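Local coordinates for protein 3-oxo-tetronate kinase (Salmonella typhimurium, PDB 3DQQ) that probably catalyses the ATP-dependent phosphorylation of 3-oxo-tetronate to 3-oxo-tetronate 4-phosphate, as a member of the four-carbon acid sugar kinase family, at residues A[71-76]-A[105-110]; A[102-105]-A[111-114]; A[276-281]-A[299-304]; A[337-342]-A[365-370]. One frame throughout, in Å; residues are numbered along the deposited sequence.

Interactions 1 and 2 lie in the sugar-binding N-terminal domain, interactions 3 and 4 in the nucleotide-binding C-terminal domain. The first two have centres about 11 Å apart and share helix 96-106: interaction 1 meets its end, interaction 2 fixes it to the strand that follows. They meet where Thr109 N lies 3.0 Å from Met104 O, a probable hydrogen bond. Interactions 3 and 4, about 16 Å apart between centres, join through Val280, whose CG1 packs 3.7 Å from Leu341 CD2. Only interaction 4 adjoins a predicted ATP-binding residue, Thr364; interaction 1 comes within about 17 Å of interaction 4, between nearest atoms.

Interaction 1: A[71-76]-A[105-110]; sequences WLKKQG and VALDTS
Lys73, near the end of helix 58-74, reaches across to Ala106 and Leu107 where helix 96-106 closes in a Schellman motif. In that motif Asp108, with positive phi, brings its N 3.1 Å from Val105 O. The ammonium of Lys73 approaches from the neighbouring helix: NZ donates to Ala106 O at 2.7 Å. It does not follow a lone pair of this carbonyl but comes from above the carbonyl plane, 56° out of it, with a C=O...N angle of 122°. The aliphatic chain runs nearly extended as far as CE, and a bend about CD-CE (chi4 137°) sets the nitrogen on the carbonyl. Just behind the charged end, CE rests 3.9 Å from Leu107 CD2, the two side chains lying aslant to one another. NZ also passes 4.2 Å from Ala106 CB. A positive charge at the C-terminal end of a helix, where carbonyls point outward, is probably favourable. Helix 58-74 has a Schellman ending of its own, in which Gly76, at positive phi, places its N 3.0 Å from Lys73 O. The contact is at the surface; alongside, Ala106 packs on Leu66 and Leu69 of helix 58-74, Leu107 also on Leu69, and Trp71 and Leu72 of the same helix pack on strand 46-50.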
loop_
_atom_site.group_PDB
_atom_site.type_symbol
_atom_site.label_atom_id
_atom_site.label_comp_id
_atom_site.label_asym_id
_atom_site.label_seq_id
_atom_site.Cartn_x
_atom_site.Cartn_y
_atom_site.Cartn_z
ATOM N N TRP A 71 -21.710 22.196 23.198
ATOM C CA TRP A 71 -22.577 21.129 23.620
ATOM C C TRP A 71 -22.187 20.521 24.973
ATOM O O TRP A 71 -23.036 20.314 25.814
ATOM C CB TRP A 71 -22.593 20.051 22.569
ATOM C CG TRP A 71 -23.549 18.943 22.846
ATOM C CD1 TRP A 71 -24.837 18.880 22.485
ATOM C CD2 TRP A 71 -23.257 17.728 23.535
ATOM N NE1 TRP A 71 -25.388 17.686 22.893
ATOM C CE2 TRP A 71 -24.430 16.972 23.562
ATOM C CE3 TRP A 71 -22.121 17.222 24.158
ATOM C CZ2 TRP A 71 -24.496 15.730 24.163
ATOM C CZ3 TRP A 71 -22.187 15.975 24.754
ATOM C CH2 TRP A 71 -23.355 15.250 24.750
ATOM N N LEU A 72 -20.917 20.209 25.163
ATOM C CA LEU A 72 -20.458 19.634 26.412
ATOM C C LEU A 72 -20.797 20.562 27.571
ATOM O O LEU A 72 -21.228 20.113 28.621
ATOM C CB LEU A 72 -18.953 19.408 26.382
ATOM C CG LEU A 72 -18.433 18.258 25.530
ATOM C CD1 LEU A 72 -16.873 18.273 25.450
ATOM C CD2 LEU A 72 -18.994 16.966 26.097
ATOM N N LYS A 73 -20.599 21.859 27.388
ATOM C CA LYS A 73 -20.918 22.810 28.447
ATOM C C LYS A 73 -22.410 22.815 28.755
ATOM O O LYS A 73 -22.819 22.894 29.865
ATOM C CB LYS A 73 -20.509 24.215 28.055
ATOM C CG LYS A 73 -19.117 24.586 28.426
ATOM C CD LYS A 73 -18.871 26.073 27.901
ATOM C CE LYS A 73 -17.706 26.878 28.678
ATOM N NZ LYS A 73 -16.844 27.642 27.702
ATOM N N LYS A 74 -23.222 22.722 27.736
ATOM C CA LYS A 74 -24.654 22.600 27.925
ATOM C C LYS A 74 -25.035 21.371 28.739
ATOM O O LYS A 74 -25.969 21.406 29.447
ATOM C CB LYS A 74 -25.294 22.543 26.553
ATOM C CG LYS A 74 -26.789 22.649 26.492
ATOM C CD LYS A 74 -27.244 22.989 25.020
ATOM C CE LYS A 74 -26.659 24.451 24.596
ATOM N NZ LYS A 74 -26.218 24.663 23.127
ATOM N N GLN A 75 -24.314 20.274 28.628
ATOM C CA GLN A 75 -24.631 19.105 29.418
ATOM C C GLN A 75 -24.006 19.159 30.804
ATOM O O GLN A 75 -24.179 18.213 31.567
ATOM C CB GLN A 75 -24.121 17.820 28.745
ATOM C CG GLN A 75 -24.465 17.646 27.301
ATOM C CD GLN A 75 -25.866 18.015 27.036
ATOM O OE1 GLN A 75 -26.759 17.519 27.670
ATOM N NE2 GLN A 75 -26.069 18.933 26.127
ATOM N N GLY A 76 -23.242 20.202 31.127
ATOM C CA GLY A 76 -22.641 20.315 32.451
ATOM C C GLY A 76 -21.301 19.636 32.632
ATOM O O GLY A 76 -20.844 19.356 33.737
ATOM N N VAL A 105 -9.343 29.774 25.373
ATOM C CA VAL A 105 -10.046 31.050 25.408
ATOM C C VAL A 105 -11.521 30.830 25.725
ATOM O O VAL A 105 -12.060 31.553 26.511
ATOM C CB VAL A 105 -9.911 31.849 24.088
ATOM C CG1 VAL A 105 -10.974 32.967 24.041
ATOM C CG2 VAL A 105 -8.520 32.389 23.911
ATOM N N ALA A 106 -12.191 29.857 25.109
ATOM C CA ALA A 106 -13.613 29.581 25.413
ATOM C C ALA A 106 -13.813 29.170 26.868
ATOM O O ALA A 106 -14.851 29.440 27.415
ATOM C CB ALA A 106 -14.171 28.564 24.530
ATOM N N LEU A 107 -12.828 28.539 27.508
ATOM C CA LEU A 107 -12.975 28.090 28.889
ATOM C C LEU A 107 -12.385 29.105 29.872
ATOM O O LEU A 107 -12.256 28.871 31.081
ATOM C CB LEU A 107 -12.298 26.745 29.048
ATOM C CG LEU A 107 -13.083 25.546 28.491
ATOM C CD1 LEU A 107 -12.132 24.353 28.362
ATOM C CD2 LEU A 107 -14.243 25.184 29.347
ATOM N N ASP A 108 -12.038 30.260 29.341
ATOM C CA ASP A 108 -11.343 31.288 30.085
ATOM C C ASP A 108 -10.240 30.711 31.007
ATOM O O ASP A 108 -10.229 30.994 32.202
ATOM C CB ASP A 108 -12.355 32.113 30.854
ATOM C CG ASP A 108 -11.771 33.426 31.389
ATOM O OD1 ASP A 108 -11.148 34.162 30.587
ATOM O OD2 ASP A 108 -11.939 33.766 32.612
ATOM N N THR A 109 -9.341 29.909 30.445
ATOM C CA THR A 109 -8.196 29.382 31.160
ATOM C C THR A 109 -6.863 29.836 30.500
ATOM O O THR A 109 -6.774 29.965 29.282
ATOM C CB THR A 109 -8.235 27.792 31.284
ATOM O OG1 THR A 109 -6.992 27.358 31.816
ATOM C CG2 THR A 109 -8.303 27.081 29.983
ATOM N N SER A 110 -5.823 30.014 31.307
ATOM C CA SER A 110 -4.494 30.483 30.836
ATOM C C SER A 110 -3.347 29.498 30.819
ATOM O O SER A 110 -2.253 29.872 30.400
ATOM C CB SER A 110 -4.036 31.629 31.697
ATOM O OG SER A 110 -4.855 32.727 31.371
#

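Interaction 2: A[102-105]-A[111-114]; sequences ALMV and FTVI
Van der Waals packing carries this contact, in which Met104 of helix 96-106 lies against Phe111, just before strand 112-115, and Thr112, its first residue. The thioether of Met104 and the side chain of Thr112 pass alongside each other, pointing in opposite senses. Three atoms of the methionine gather about one hydroxyl: CG is 3.4 Å, CE 3.4 Å and SD 3.6 Å from Thr112 OG1. The chain is extended up to the sulfur and then folds at chi3 (71°), which turns the terminal methyl toward the strand, 3.4 Å from Phe111 N. Thr112 presents its hydroxyl rather than its methyl, because OG1 stands beside the backbone N and anti to the carbonyl carbon (chi1 -48°).

The polar part is supplied by the backbone: Thr112 and Ile114 are hydrogen-bonded to strand 196-199 and its lead-in residue Arg195. Apolar neighbours complete the surroundings, Met104 touching Tyr196 and Leu219, while the Phe111 side chain, which starts off away from the helix, packs on Leu186 and Leu189 of helix 179-191. With a flexible thioether packed about a hydroxyl and a peptide nitrogen, and no hydrogen bond between the segments, the helix is held to its strand by shape and burial more than by directed bonds.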
loop_
_atom_site.group_PDB
_atom_site.type_symbol
_atom_site.label_atom_id
_atom_site.label_comp_id
_atom_site.label_asym_id
_atom_site.label_seq_id
_atom_site.Cartn_x
_atom_site.Cartn_y
_atom_site.Cartn_z
ATOM N N ALA A 102 -7.881 27.832 21.209
ATOM C CA ALA A 102 -9.267 28.255 21.095
ATOM C C ALA A 102 -10.023 27.752 22.318
ATOM O O ALA A 102 -10.788 28.500 22.921
ATOM C CB ALA A 102 -9.889 27.771 19.837
ATOM N N LEU A 103 -9.802 26.500 22.703
ATOM C CA LEU A 103 -10.529 25.916 23.833
ATOM C C LEU A 103 -10.154 26.696 25.083
ATOM O O LEU A 103 -11.016 26.996 25.908
ATOM C CB LEU A 103 -10.219 24.405 24.008
ATOM C CG LEU A 103 -10.623 23.406 22.880
ATOM C CD1 LEU A 103 -10.028 21.982 23.076
ATOM C CD2 LEU A 103 -12.128 23.311 22.737
ATOM N N MET A 104 -8.891 27.054 25.220
ATOM C CA MET A 104 -8.462 27.777 26.403
ATOM C C MET A 104 -9.213 29.080 26.491
ATOM O O MET A 104 -9.715 29.462 27.551
ATOM C CB MET A 104 -6.943 28.011 26.403
ATOM C CG MET A 104 -6.060 26.719 26.487
ATOM S SD MET A 104 -4.274 27.129 26.350
ATOM C CE MET A 104 -4.187 27.892 27.985
ATOM N N VAL A 105 -9.343 29.774 25.373
ATOM C CA VAL A 105 -10.046 31.050 25.408
ATOM C C VAL A 105 -11.521 30.830 25.725
ATOM O O VAL A 105 -12.060 31.553 26.511
ATOM C CB VAL A 105 -9.911 31.849 24.088
ATOM C CG1 VAL A 105 -10.974 32.967 24.041
ATOM C CG2 VAL A 105 -8.520 32.389 23.911
ATOM N N PHE A 111 -3.583 28.267 31.266
ATOM C CA PHE A 111 -2.545 27.279 31.367
ATOM C C PHE A 111 -3.109 25.905 31.127
ATOM O O PHE A 111 -4.133 25.634 31.680
ATOM C CB PHE A 111 -1.979 27.337 32.751
ATOM C CG PHE A 111 -0.785 26.516 32.910
ATOM C CD1 PHE A 111 0.399 26.912 32.329
ATOM C CD2 PHE A 111 -0.843 25.293 33.566
ATOM C CE1 PHE A 111 1.518 26.120 32.417
ATOM C CE2 PHE A 111 0.296 24.492 33.664
ATOM C CZ PHE A 111 1.468 24.904 33.098
ATOM N N THR A 112 -2.478 25.051 30.316
ATOM C CA THR A 112 -2.963 23.674 30.088
ATOM C C THR A 112 -1.840 22.730 29.912
ATOM O O THR A 112 -0.742 23.143 29.642
ATOM C CB THR A 112 -3.792 23.597 28.818
ATOM O OG1 THR A 112 -4.720 24.673 28.889
ATOM C CG2 THR A 112 -4.589 22.284 28.687
ATOM N N VAL A 113 -2.112 21.445 30.035
ATOM C CA VAL A 113 -1.069 20.469 29.879
ATOM C C VAL A 113 -1.186 19.786 28.565
ATOM O O VAL A 113 -2.253 19.800 27.947
ATOM C CB VAL A 113 -1.099 19.427 30.986
ATOM C CG1 VAL A 113 -1.031 20.125 32.378
ATOM C CG2 VAL A 113 -2.309 18.502 30.804
ATOM N N ILE A 114 -0.059 19.216 28.144
ATOM C CA ILE A 114 0.058 18.449 26.912
ATOM C C ILE A 114 0.661 17.131 27.308
ATOM O O ILE A 114 1.793 17.129 27.764
ATOM C CB ILE A 114 1.018 19.142 25.917
ATOM C CG1 ILE A 114 0.388 20.421 25.390
ATOM C CG2 ILE A 114 1.372 18.239 24.727
ATOM C CD1 ILE A 114 1.352 21.341 24.725
#

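Interaction 3: A[276-281]-A[299-304]; sequences PTRDVD and AQWVLS
Gln300 O, one residue before the Trp301 that makes the contact, is gripped twice: Ser304 N and Ser304 OG both donate to it, each at 3.0 Å, from opposite faces of its carbonyl plane. Both bonds lie within segment 299-304 of helix 288-304, from which Trp301 extends its indole across residues 276-278. Arg278 crosses one face of that indole at a slant. Its CB sits 3.9 Å from the centroid of the six-membered ring, 16° off the ring normal, a CH-pi contact, and CD is 3.9 Å from Trp301 CE2. CG anti to the backbone N (chi1 -166°) takes the arginine chain out over the ring, and bends at chi2 and chi3 then carry NE to 3.9 Å from Trp301 CD1. The guanidinium does not stack: its plane stands 80° from that of the ring and turns an edge to it. CZ is 5.0 Å from the centroid of the five-membered ring, so any cation-pi attraction is weak. At the far edge of the indole, CH2 meets the chain itself, 3.7 Å from Pro276 C, with Pro276 CB 4.1 Å from the same carbon. The indole thus fastens strand 277-279 to helix 288-304, the first strand and the helix of the beta-alpha-beta unit that strand 312-314 completes in the nucleotide-binding domain.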
loop_
_atom_site.group_PDB
_atom_site.type_symbol
_atom_site.label_atom_id
_atom_site.label_comp_id
_atom_site.label_asym_id
_atom_site.label_seq_id
_atom_site.Cartn_x
_atom_site.Cartn_y
_atom_site.Cartn_z
ATOM N N PRO A 276 -19.136 -20.107 6.817
ATOM C CA PRO A 276 -19.508 -19.922 5.433
ATOM C C PRO A 276 -19.128 -18.527 5.004
ATOM O O PRO A 276 -19.380 -17.572 5.735
ATOM C CB PRO A 276 -21.036 -20.097 5.431
ATOM C CG PRO A 276 -21.463 -19.928 6.817
ATOM C CD PRO A 276 -20.304 -20.323 7.683
ATOM N N THR A 277 -18.492 -18.409 3.848
ATOM C CA THR A 277 -18.107 -17.115 3.375
ATOM C C THR A 277 -18.286 -16.921 1.891
ATOM O O THR A 277 -18.457 -17.836 1.154
ATOM C CB THR A 277 -16.664 -16.735 3.809
ATOM O OG1 THR A 277 -15.758 -16.973 2.746
ATOM C CG2 THR A 277 -16.245 -17.469 5.064
ATOM N N ARG A 278 -18.231 -15.680 1.466
ATOM C CA ARG A 278 -18.612 -15.318 0.134
ATOM C C ARG A 278 -17.803 -14.077 -0.232
ATOM O O ARG A 278 -17.735 -13.121 0.551
ATOM C CB ARG A 278 -20.107 -15.055 0.142
ATOM C CG ARG A 278 -20.741 -14.995 -1.182
ATOM C CD ARG A 278 -21.341 -16.308 -1.636
ATOM N NE ARG A 278 -22.608 -16.032 -2.319
ATOM C CZ ARG A 278 -22.728 -15.322 -3.449
ATOM N NH1 ARG A 278 -21.661 -14.784 -4.069
ATOM N NH2 ARG A 278 -23.927 -15.107 -3.952
ATOM N N ASP A 279 -17.144 -14.133 -1.390
ATOM C CA ASP A 279 -16.278 -13.067 -1.861
ATOM C C ASP A 279 -17.017 -12.133 -2.763
ATOM O O ASP A 279 -17.656 -12.569 -3.681
ATOM C CB ASP A 279 -15.134 -13.642 -2.664
ATOM C CG ASP A 279 -14.075 -14.265 -1.790
ATOM O OD1 ASP A 279 -13.385 -13.495 -1.036
ATOM O OD2 ASP A 279 -13.929 -15.507 -1.863
ATOM N N VAL A 280 -16.904 -10.847 -2.511
ATOM C CA VAL A 280 -17.615 -9.853 -3.271
ATOM C C VAL A 280 -17.070 -9.786 -4.696
ATOM O O VAL A 280 -15.894 -9.491 -4.878
ATOM C CB VAL A 280 -17.437 -8.474 -2.633
ATOM C CG1 VAL A 280 -18.055 -7.418 -3.495
ATOM C CG2 VAL A 280 -18.008 -8.448 -1.244
ATOM N N ASP A 281 -17.926 -10.037 -5.697
ATOM C CA ASP A 281 -17.519 -9.911 -7.102
ATOM C C ASP A 281 -17.723 -8.503 -7.641
ATOM O O ASP A 281 -18.820 -8.024 -7.831
ATOM C CB ASP A 281 -18.224 -10.919 -7.995
ATOM C CG ASP A 281 -17.817 -10.786 -9.465
ATOM O OD1 ASP A 281 -16.627 -10.581 -9.784
ATOM O OD2 ASP A 281 -18.684 -10.875 -10.332
ATOM N N ALA A 299 -27.619 -10.634 0.950
ATOM C CA ALA A 299 -28.242 -10.555 2.268
ATOM C C ALA A 299 -29.038 -11.846 2.472
ATOM O O ALA A 299 -28.908 -12.533 3.502
ATOM C CB ALA A 299 -29.110 -9.328 2.410
ATOM N N GLN A 300 -29.820 -12.202 1.456
ATOM C CA GLN A 300 -30.567 -13.452 1.462
ATOM C C GLN A 300 -29.615 -14.601 1.656
ATOM O O GLN A 300 -29.917 -15.531 2.358
ATOM C CB GLN A 300 -31.374 -13.608 0.171
ATOM C CG GLN A 300 -32.537 -12.586 0.035
ATOM C CD GLN A 300 -33.543 -12.662 1.220
ATOM O OE1 GLN A 300 -33.603 -11.768 2.081
ATOM N NE2 GLN A 300 -34.301 -13.751 1.278
ATOM N N TRP A 301 -28.430 -14.514 1.090
ATOM C CA TRP A 301 -27.474 -15.576 1.301
ATOM C C TRP A 301 -27.064 -15.653 2.771
ATOM O O TRP A 301 -27.063 -16.739 3.352
ATOM C CB TRP A 301 -26.244 -15.389 0.438
ATOM C CG TRP A 301 -25.243 -16.460 0.665
ATOM C CD1 TRP A 301 -25.234 -17.679 0.106
ATOM C CD2 TRP A 301 -24.104 -16.411 1.531
ATOM N NE1 TRP A 301 -24.170 -18.410 0.549
ATOM C CE2 TRP A 301 -23.448 -17.652 1.422
ATOM C CE3 TRP A 301 -23.573 -15.438 2.383
ATOM C CZ2 TRP A 301 -22.294 -17.952 2.124
ATOM C CZ3 TRP A 301 -22.423 -15.735 3.079
ATOM C CH2 TRP A 301 -21.795 -16.991 2.944
ATOM N N VAL A 302 -26.709 -14.514 3.360
ATOM C CA VAL A 302 -26.262 -14.515 4.732
ATOM C C VAL A 302 -27.390 -15.052 5.617
ATOM O O VAL A 302 -27.190 -15.947 6.433
ATOM C CB VAL A 302 -25.845 -13.110 5.235
ATOM C CG1 VAL A 302 -25.627 -13.166 6.726
ATOM C CG2 VAL A 302 -24.584 -12.600 4.531
ATOM N N LEU A 303 -28.586 -14.514 5.424
ATOM C CA LEU A 303 -29.720 -14.844 6.276
ATOM C C LEU A 303 -30.130 -16.294 6.133
ATOM O O LEU A 303 -30.649 -16.896 7.052
ATOM C CB LEU A 303 -30.918 -13.956 5.958
ATOM C CG LEU A 303 -30.714 -12.482 6.264
ATOM C CD1 LEU A 303 -31.726 -11.658 5.498
ATOM C CD2 LEU A 303 -30.757 -12.218 7.762
ATOM N N SER A 304 -29.917 -16.890 4.987
ATOM C CA SER A 304 -30.339 -18.264 4.860
ATOM C C SER A 304 -29.241 -19.250 5.314
ATOM O O SER A 304 -29.468 -20.439 5.341
ATOM C CB SER A 304 -30.823 -18.515 3.445
ATOM O OG SER A 304 -29.721 -18.545 2.578
#

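Interaction 4: A[337-342]-A[365-370]; sequences AVEALF and SGVVTQ
Val367 is the tight centre of this contact, its two methyls set against Glu339 and Phe342 of the facing helix. CG1 lies 3.8 Å from Glu339 OE1 and 4.1 Å from Glu339 CB, the valine and glutamate side chains meeting at about a right angle. CG2 fits against the helix backbone, 3.8 Å from Glu339 O, and 4.1 Å from Phe342 CB; the phenyl ring itself heads away from Val367. Glu339 folds back at chi2 (-46°), which brings its carboxylate beside the valine, where OE1 is hydrogen-bonded to Thr364. By similarity Thr364 binds ATP, so Glu339 may help to position it as a second-shell residue.

The fit is looser at Val368, buried but with its side chain no nearer than 4.7 Å to the other helix. Val367 itself is partly exposed, and the exposed Gly366 beside it marks the solvent side.

Both helices rest on strand 253-257, where Phe342 and Val368 share Leu256. Helix 362-371 also packs on strand 398-402 through Ser365 and Thr369, while helix 336-351 packs Leu341 on Tyr294, Ala295 and Leu298 of helix 288-304.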
loop_
_atom_site.group_PDB
_atom_site.type_symbol
_atom_site.label_atom_id
_atom_site.label_comp_id
_atom_site.label_asym_id
_atom_site.label_seq_id
_atom_site.Cartn_x
_atom_site.Cartn_y
_atom_site.Cartn_z
ATOM N N ALA A 337 -17.186 1.332 -5.492
ATOM C CA ALA A 337 -18.315 0.474 -5.861
ATOM C C ALA A 337 -18.558 -0.636 -4.833
ATOM O O ALA A 337 -19.686 -0.942 -4.489
ATOM C CB ALA A 337 -18.121 -0.118 -7.241
ATOM N N VAL A 338 -17.484 -1.236 -4.354
ATOM C CA VAL A 338 -17.576 -2.169 -3.257
ATOM C C VAL A 338 -18.097 -1.473 -1.978
ATOM O O VAL A 338 -19.004 -1.992 -1.337
ATOM C CB VAL A 338 -16.223 -2.867 -3.003
ATOM C CG1 VAL A 338 -16.247 -3.634 -1.698
ATOM C CG2 VAL A 338 -15.921 -3.799 -4.142
ATOM N N GLU A 339 -17.584 -0.307 -1.605
ATOM C CA GLU A 339 -18.174 0.368 -0.442
ATOM C C GLU A 339 -19.663 0.671 -0.653
ATOM O O GLU A 339 -20.451 0.468 0.220
ATOM C CB GLU A 339 -17.415 1.648 -0.061
ATOM C CG GLU A 339 -15.929 1.430 0.385
ATOM C CD GLU A 339 -15.727 0.263 1.409
ATOM O OE1 GLU A 339 -16.053 0.408 2.601
ATOM O OE2 GLU A 339 -15.227 -0.822 1.045
ATOM N N ALA A 340 -20.063 1.107 -1.827
ATOM C CA ALA A 340 -21.465 1.314 -2.099
ATOM C C ALA A 340 -22.248 0.025 -1.880
ATOM O O ALA A 340 -23.390 0.063 -1.405
ATOM C CB ALA A 340 -21.661 1.835 -3.518
ATOM N N LEU A 341 -21.664 -1.120 -2.233
ATOM C CA LEU A 341 -22.367 -2.390 -2.047
ATOM C C LEU A 341 -22.556 -2.652 -0.557
ATOM O O LEU A 341 -23.688 -2.930 -0.125
ATOM C CB LEU A 341 -21.654 -3.578 -2.683
ATOM C CG LEU A 341 -22.268 -4.934 -2.317
ATOM C CD1 LEU A 341 -23.380 -5.341 -3.292
ATOM C CD2 LEU A 341 -21.200 -5.973 -2.215
ATOM N N PHE A 342 -21.465 -2.566 0.210
ATOM C CA PHE A 342 -21.529 -2.795 1.654
ATOM C C PHE A 342 -22.571 -1.913 2.339
ATOM O O PHE A 342 -23.256 -2.307 3.303
ATOM C CB PHE A 342 -20.167 -2.557 2.303
ATOM C CG PHE A 342 -19.271 -3.750 2.267
ATOM C CD1 PHE A 342 -19.667 -4.944 2.821
ATOM C CD2 PHE A 342 -18.026 -3.687 1.689
ATOM C CE1 PHE A 342 -18.833 -6.062 2.795
ATOM C CE2 PHE A 342 -17.186 -4.814 1.666
ATOM C CZ PHE A 342 -17.605 -5.997 2.223
ATOM N N SER A 365 -16.140 0.456 7.969
ATOM C CA SER A 365 -16.788 0.768 9.251
ATOM C C SER A 365 -17.600 2.035 9.143
ATOM O O SER A 365 -18.729 2.114 9.606
ATOM C CB SER A 365 -15.772 0.897 10.384
ATOM O OG SER A 365 -15.011 -0.317 10.542
ATOM N N GLY A 366 -17.035 3.029 8.493
ATOM C CA GLY A 366 -17.755 4.244 8.245
ATOM C C GLY A 366 -19.033 4.043 7.480
ATOM O O GLY A 366 -20.086 4.532 7.898
ATOM N N VAL A 367 -18.964 3.311 6.368
ATOM C CA VAL A 367 -20.130 3.200 5.529
ATOM C C VAL A 367 -21.198 2.340 6.191
ATOM O O VAL A 367 -22.387 2.608 6.003
ATOM C CB VAL A 367 -19.855 2.706 4.058
ATOM C CG1 VAL A 367 -18.537 3.203 3.507
ATOM C CG2 VAL A 367 -19.988 1.220 3.950
ATOM N N VAL A 368 -20.787 1.335 6.958
ATOM C CA VAL A 368 -21.746 0.466 7.638
ATOM C C VAL A 368 -22.490 1.229 8.724
ATOM O O VAL A 368 -23.703 1.082 8.889
ATOM C CB VAL A 368 -21.080 -0.773 8.268
ATOM C CG1 VAL A 368 -21.984 -1.397 9.305
ATOM C CG2 VAL A 368 -20.753 -1.790 7.202
ATOM N N THR A 369 -21.752 2.040 9.459
ATOM C CA THR A 369 -22.321 2.833 10.502
ATOM C C THR A 369 -23.257 3.851 9.927
ATOM O O THR A 369 -24.339 4.043 10.426
ATOM C CB THR A 369 -21.221 3.525 11.296
ATOM O OG1 THR A 369 -20.778 2.620 12.300
ATOM C CG2 THR A 369 -21.739 4.735 12.017
ATOM N N GLN A 370 -22.837 4.525 8.876
ATOM C CA GLN A 370 -23.692 5.533 8.306
ATOM C C GLN A 370 -24.911 4.886 7.686
ATOM O O GLN A 370 -25.976 5.437 7.754
ATOM C CB GLN A 370 -22.968 6.396 7.290
ATOM C CG GLN A 370 -23.902 7.475 6.644
ATOM C CD GLN A 370 -23.215 8.346 5.478
ATOM O OE1 GLN A 370 -21.952 8.318 5.254
ATOM N NE2 GLN A 370 -24.080 9.119 4.730
#